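PDB 3MZO: Lin2634 protein from Listeria innocua, which binds calcium ions and is probably a phosphohydrolase of the HD-domain superfamily, related to the YfbR-like 5'-deoxynucleotidases. Local coordinates for residues W58-L61 with Y62-A65; V179-L183 with K184-P188. All coordinates share one frame; numbering follows the deposited sequence.

Contact 1 of 2, residues W58-L61 with Y62-A65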
loop_
_atom_site.group_PDB
_atom_site.type_symbol
_atom_site.label_atom_id
_atom_site.label_comp_id
_atom_site.label_asym_id
_atom_site.label_seq_id
_atom_site.Cartn_x
_atom_site.Cartn_y
_atom_site.Cartn_z
ATOM N N TRP B 58 24.810 -30.655 -1.846
ATOM C CA TRP B 58 23.681 -29.833 -2.274
ATOM C C TRP B 58 22.602 -29.663 -1.219
ATOM O O TRP B 58 22.012 -28.572 -1.084
ATOM C CB TRP B 58 23.115 -30.320 -3.616
ATOM C CG TRP B 58 24.032 -29.910 -4.729
ATOM C CD1 TRP B 58 25.115 -30.622 -5.213
ATOM C CD2 TRP B 58 23.996 -28.683 -5.471
ATOM N NE1 TRP B 58 25.741 -29.902 -6.202
ATOM C CE2 TRP B 58 25.079 -28.715 -6.390
ATOM C CE3 TRP B 58 23.159 -27.552 -5.455
ATOM C CZ2 TRP B 58 25.328 -27.675 -7.292
ATOM C CZ3 TRP B 58 23.418 -26.507 -6.364
ATOM C CH2 TRP B 58 24.495 -26.578 -7.257
ATOM N N ARG B 59 22.333 -30.714 -0.467
ATOM C CA ARG B 59 21.392 -30.585 0.619
ATOM C C ARG B 59 21.852 -29.483 1.551
ATOM O O ARG B 59 21.037 -28.674 1.961
ATOM C CB ARG B 59 21.240 -31.894 1.396
ATOM C CG ARG B 59 20.135 -31.830 2.428
ATOM C CD ARG B 59 20.014 -33.148 3.189
ATOM N NE ARG B 59 18.838 -33.121 4.031
ATOM C CZ ARG B 59 18.336 -34.170 4.680
ATOM N NH1 ARG B 59 18.905 -35.360 4.566
ATOM N NH2 ARG B 59 17.239 -34.031 5.420
ATOM N N ALA B 60 23.157 -29.439 1.855
ATOM C CA ALA B 60 23.706 -28.436 2.765
ATOM C C ALA B 60 23.640 -27.048 2.141
ATOM O O ALA B 60 23.279 -26.095 2.799
ATOM C CB ALA B 60 25.168 -28.786 3.205
ATOM N N LEU B 61 23.949 -26.940 0.850
ATOM C CA LEU B 61 23.925 -25.650 0.185
ATOM C C LEU B 61 22.539 -25.052 0.229
ATOM O O LEU B 61 22.375 -23.904 0.629
ATOM C CB LEU B 61 24.415 -25.780 -1.262
ATOM C CG LEU B 61 24.421 -24.547 -2.163
ATOM C CD1 LEU B 61 25.388 -24.782 -3.315
ATOM C CD2 LEU B 61 23.025 -24.244 -2.694
ATOM N N TYR B 62 21.554 -25.825 -0.187
ATOM C CA TYR B 62 20.178 -25.342 -0.254
ATOM C C TYR B 62 19.579 -25.072 1.109
ATOM O O TYR B 62 18.907 -24.051 1.298
ATOM C CB TYR B 62 19.285 -26.344 -0.982
ATOM C CG TYR B 62 19.377 -26.293 -2.491
ATOM C CD1 TYR B 62 18.986 -25.156 -3.221
ATOM C CD2 TYR B 62 19.788 -27.400 -3.197
ATOM C CE1 TYR B 62 19.048 -25.149 -4.635
ATOM C CE2 TYR B 62 19.852 -27.405 -4.575
ATOM C CZ TYR B 62 19.498 -26.306 -5.295
ATOM O OH TYR B 62 19.572 -26.414 -6.665
ATOM N N GLU B 63 19.761 -25.999 2.034
ATOM C CA GLU B 63 19.192 -25.832 3.358
ATOM C C GLU B 63 19.762 -24.602 4.097
ATOM O O GLU B 63 19.023 -23.917 4.781
ATOM C CB GLU B 63 19.273 -27.125 4.192
ATOM C CG GLU B 63 20.584 -27.432 4.765
ATOM C CD GLU B 63 20.685 -28.863 5.340
ATOM O OE1 GLU B 63 19.699 -29.660 5.297
ATOM O OE2 GLU B 63 21.777 -29.162 5.854
ATOM N N LYS B 64 21.044 -24.308 3.931
ATOM C CA LYS B 64 21.620 -23.109 4.529
ATOM C C LYS B 64 21.021 -21.839 3.920
ATOM O O LYS B 64 20.595 -20.939 4.658
ATOM C CB LYS B 64 23.152 -23.093 4.362
ATOM C CG LYS B 64 23.891 -24.071 5.243
ATOM C CD LYS B 64 25.356 -24.259 4.770
ATOM C CE LYS B 64 26.157 -25.149 5.732
ATOM N NZ LYS B 64 26.270 -24.538 7.062
ATOM N N ALA B 65 20.951 -21.775 2.585
ATOM C CA ALA B 65 20.463 -20.591 1.870
ATOM C C ALA B 65 18.967 -20.375 2.058
ATOM O O ALA B 65 18.513 -19.237 2.283
ATOM C CB ALA B 65 20.795 -20.689 0.381
HETATM O O HOH W 1 17.321 -30.552 4.215
#
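Trp58 O receives Tyr62 N at 2.9 Å with a nearly straight N-H (175°), the first of four successive i-to-i+4 bonds that make 58-61 and 62-65 one regular alpha-helical stretch. Glu63, Lys64 and Ala65 give their N-H groups in turn to Arg59, Ala60 and Leu61, the last of these spanning 3.2 Å between Ala65 N and Leu61 O. On one side of the helix, Trp58 and Tyr62 stand a turn apart. Both carry CG beside their own backbone N, which sends the rings out in similar fashion; CE2 of Tyr62 meets the indole edge at CE3 of Trp58, 3.4 Å away, with the planes turned 43° to each other, an oblique pair. Leu61 puts CD1 over a face of the indole and CD2 over a face of the phenol, each offset toward the rim, so a branched apolar end can serve both rings. The phenol hydroxyl bonds to Gln43, and the ring meets Tyr62 of the second subunit. Round the helix, Arg59 reaches out on a fully extended chain. Its NE lies 3.8 Å from OE1 of Glu63, a long salt bridge, and a water in the guanidinium plane closes the gap, accepting from NE of Arg59 at 3.0 Å and donating to OE1 of Glu63 at 2.8 Å. OE2 of Glu63 pairs with His119, while NH1 of Arg59 forms a salt bridge with Glu50 of the second subunit. Each carboxylate oxygen of the buried Glu63 therefore has a polar partner. Such pairing should favour the ionised acid, and the helix offers the neighbouring subunit both the ring of Tyr62 and the charge of Arg59.

Contact 2 of 2, residues V179-L183 with K184-P188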
loop_
_atom_site.group_PDB
_atom_site.type_symbol
_atom_site.label_atom_id
_atom_site.label_comp_id
_atom_site.label_asym_id
_atom_site.label_seq_id
_atom_site.Cartn_x
_atom_site.Cartn_y
_atom_site.Cartn_z
ATOM N N VAL B 179 33.694 -16.552 -6.255
ATOM C CA VAL B 179 33.995 -15.137 -6.203
ATOM C C VAL B 179 34.932 -14.751 -7.338
ATOM O O VAL B 179 34.817 -13.642 -7.866
ATOM C CB VAL B 179 34.566 -14.720 -4.814
ATOM C CG1 VAL B 179 34.999 -13.228 -4.808
ATOM C CG2 VAL B 179 33.551 -15.014 -3.727
ATOM N N LYS B 180 35.840 -15.642 -7.741
ATOM C CA LYS B 180 36.672 -15.348 -8.914
ATOM C C LYS B 180 35.728 -15.146 -10.088
ATOM O O LYS B 180 35.885 -14.194 -10.865
ATOM C CB LYS B 180 37.657 -16.485 -9.245
ATOM C CG LYS B 180 38.914 -16.562 -8.364
ATOM C CD LYS B 180 39.804 -17.732 -8.845
ATOM C CE LYS B 180 40.576 -18.387 -7.719
ATOM N NZ LYS B 180 41.578 -17.470 -7.150
ATOM N N TYR B 181 34.749 -16.036 -10.230
ATOM C CA TYR B 181 33.784 -15.873 -11.309
ATOM C C TYR B 181 33.019 -14.566 -11.184
ATOM O O TYR B 181 32.896 -13.829 -12.154
ATOM C CB TYR B 181 32.786 -17.033 -11.388
ATOM C CG TYR B 181 31.948 -16.893 -12.622
ATOM C CD1 TYR B 181 32.404 -17.386 -13.843
ATOM C CD2 TYR B 181 30.742 -16.194 -12.599
ATOM C CE1 TYR B 181 31.662 -17.232 -15.002
ATOM C CE2 TYR B 181 29.983 -16.038 -13.759
ATOM C CZ TYR B 181 30.459 -16.570 -14.955
ATOM O OH TYR B 181 29.751 -16.411 -16.106
ATOM N N PHE B 182 32.480 -14.290 -10.009
ATOM C CA PHE B 182 31.742 -13.036 -9.780
ATOM C C PHE B 182 32.515 -11.754 -10.189
ATOM O O PHE B 182 31.958 -10.887 -10.866
ATOM C CB PHE B 182 31.272 -12.927 -8.320
ATOM C CG PHE B 182 30.625 -11.606 -7.999
ATOM C CD1 PHE B 182 29.266 -11.418 -8.212
ATOM C CD2 PHE B 182 31.388 -10.541 -7.510
ATOM C CE1 PHE B 182 28.666 -10.209 -7.959
ATOM C CE2 PHE B 182 30.793 -9.313 -7.232
ATOM C CZ PHE B 182 29.404 -9.157 -7.473
ATOM N N LEU B 183 33.782 -11.648 -9.790
ATOM C CA LEU B 183 34.569 -10.443 -10.047
ATOM C C LEU B 183 34.960 -10.334 -11.524
ATOM O O LEU B 183 34.938 -9.249 -12.102
ATOM C CB LEU B 183 35.839 -10.441 -9.192
ATOM C CG LEU B 183 35.609 -10.394 -7.689
ATOM C CD1 LEU B 183 36.882 -10.844 -6.974
ATOM C CD2 LEU B 183 35.160 -8.984 -7.260
ATOM N N LYS B 184 35.306 -11.463 -12.136
ATOM C CA LYS B 184 35.690 -11.462 -13.537
ATOM C C LYS B 184 34.514 -11.138 -14.489
ATOM O O LYS B 184 34.650 -10.342 -15.423
ATOM C CB LYS B 184 36.318 -12.819 -13.882
ATOM C CG LYS B 184 36.959 -12.917 -15.264
ATOM C CD LYS B 184 37.314 -14.367 -15.622
ATOM C CE LYS B 184 37.851 -14.472 -17.048
ATOM N NZ LYS B 184 38.417 -15.809 -17.302
ATOM N N GLU B 185 33.358 -11.740 -14.245
ATOM C CA GLU B 185 32.270 -11.706 -15.224
ATOM C C GLU B 185 31.033 -10.928 -14.804
ATOM O O GLU B 185 30.446 -10.221 -15.628
ATOM C CB GLU B 185 31.858 -13.134 -15.582
ATOM C CG GLU B 185 32.965 -13.982 -16.187
ATOM C CD GLU B 185 33.416 -13.500 -17.564
ATOM O OE1 GLU B 185 32.709 -12.672 -18.199
ATOM O OE2 GLU B 185 34.485 -13.967 -18.012
ATOM N N ILE B 186 30.649 -11.005 -13.538
ATOM C CA ILE B 186 29.373 -10.434 -13.120
ATOM C C ILE B 186 29.546 -8.972 -12.722
ATOM O O ILE B 186 28.789 -8.136 -13.170
ATOM C CB ILE B 186 28.736 -11.253 -11.994
ATOM C CG1 ILE B 186 28.546 -12.708 -12.453
ATOM C CG2 ILE B 186 27.400 -10.617 -11.501
ATOM C CD1 ILE B 186 28.037 -13.607 -11.354
ATOM N N LEU B 187 30.541 -8.663 -11.886
ATOM C CA LEU B 187 30.702 -7.268 -11.408
ATOM C C LEU B 187 30.885 -6.271 -12.562
ATOM O O LEU B 187 30.294 -5.194 -12.568
ATOM C CB LEU B 187 31.853 -7.177 -10.399
ATOM C CG LEU B 187 32.161 -5.844 -9.721
ATOM C CD1 LEU B 187 30.931 -5.314 -8.985
ATOM C CD2 LEU B 187 33.356 -6.032 -8.752
ATOM N N PRO B 188 31.687 -6.632 -13.563
ATOM C CA PRO B 188 31.825 -5.701 -14.690
ATOM C C PRO B 188 30.535 -5.435 -15.475
ATOM O O PRO B 188 30.352 -4.320 -15.965
ATOM C CB PRO B 188 32.879 -6.376 -15.565
ATOM C CG PRO B 188 33.718 -7.144 -14.581
ATOM C CD PRO B 188 32.716 -7.692 -13.610
#
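Phe182 O takes two backbone N-H groups, and this doubling marks a change of course in the helix. Before it the pattern is alpha-helical: Lys184 N bonds to Lys180 O and Glu185 N to Tyr181 O, the latter at 3.0 Å. Ile186 N then reaches Phe182 O with a bent N-H (133°), from above the carbonyl plane, whereas Leu187 N comes in at 2.8 Å from Phe182 O and much straighter (165°), an i-to-i+5 bond that makes a pi-type turn. Leu187 N, the alpha-helical donor to Leu183 O, has thus gone to Phe182 O instead; CD of Pro188, which has no N-H to offer, fills the place beside Leu183 O, at 3.1 Å. The short axes of 179-183 and 184-188 accordingly diverge by 42°. Side chains follow the bend. Glu185, with CG beside its backbone N, lays that carbon over a face of the Tyr181 ring, 4.0 Å from its centroid, a CH-pi contact that uses the aliphatic part of the acid. Ile186 lies between two aromatics: its CG1 branch approaches Tyr181, and CG2 comes within 3.8 Å of CE1 of Phe182. Leu183 and Leu187 run side by side, with their CD2 methyls touching. These apolar residues suit their setting, for Phe182 packs on helix 129-151 and Leu187 on helix 158-172, while Tyr181 and Ile186 also meet the second subunit. The chemistry implies that Leu187 N, displaced by the wide turn, is still satisfied because Phe182 O accepts it beside Ile186 N, and that proline is tolerated where the helix has already opened.

In the fold
Neither contact closes a loop: each lies within a single helix, contact 1 in helix 58-67 and contact 2 in helix 177-191. They follow in series along the chain, neither nested nor crossing, with centres about 22 Å apart and no touch between them. Helix 31-51, which precedes both in the chain, serves both, meeting Leu61 and Tyr62 in contact 1 and Tyr181 and Ile186 in contact 2. Helix 129-151, between them in the chain, also touches both, through Leu61 and Lys64 in contact 1 and Phe182 and Ile186 in contact 2. The helix of contact 1 leads directly to the calcium ligands His68 and Asp69, whereas contact 2 lies away from the metal site. Both also pack against the second subunit.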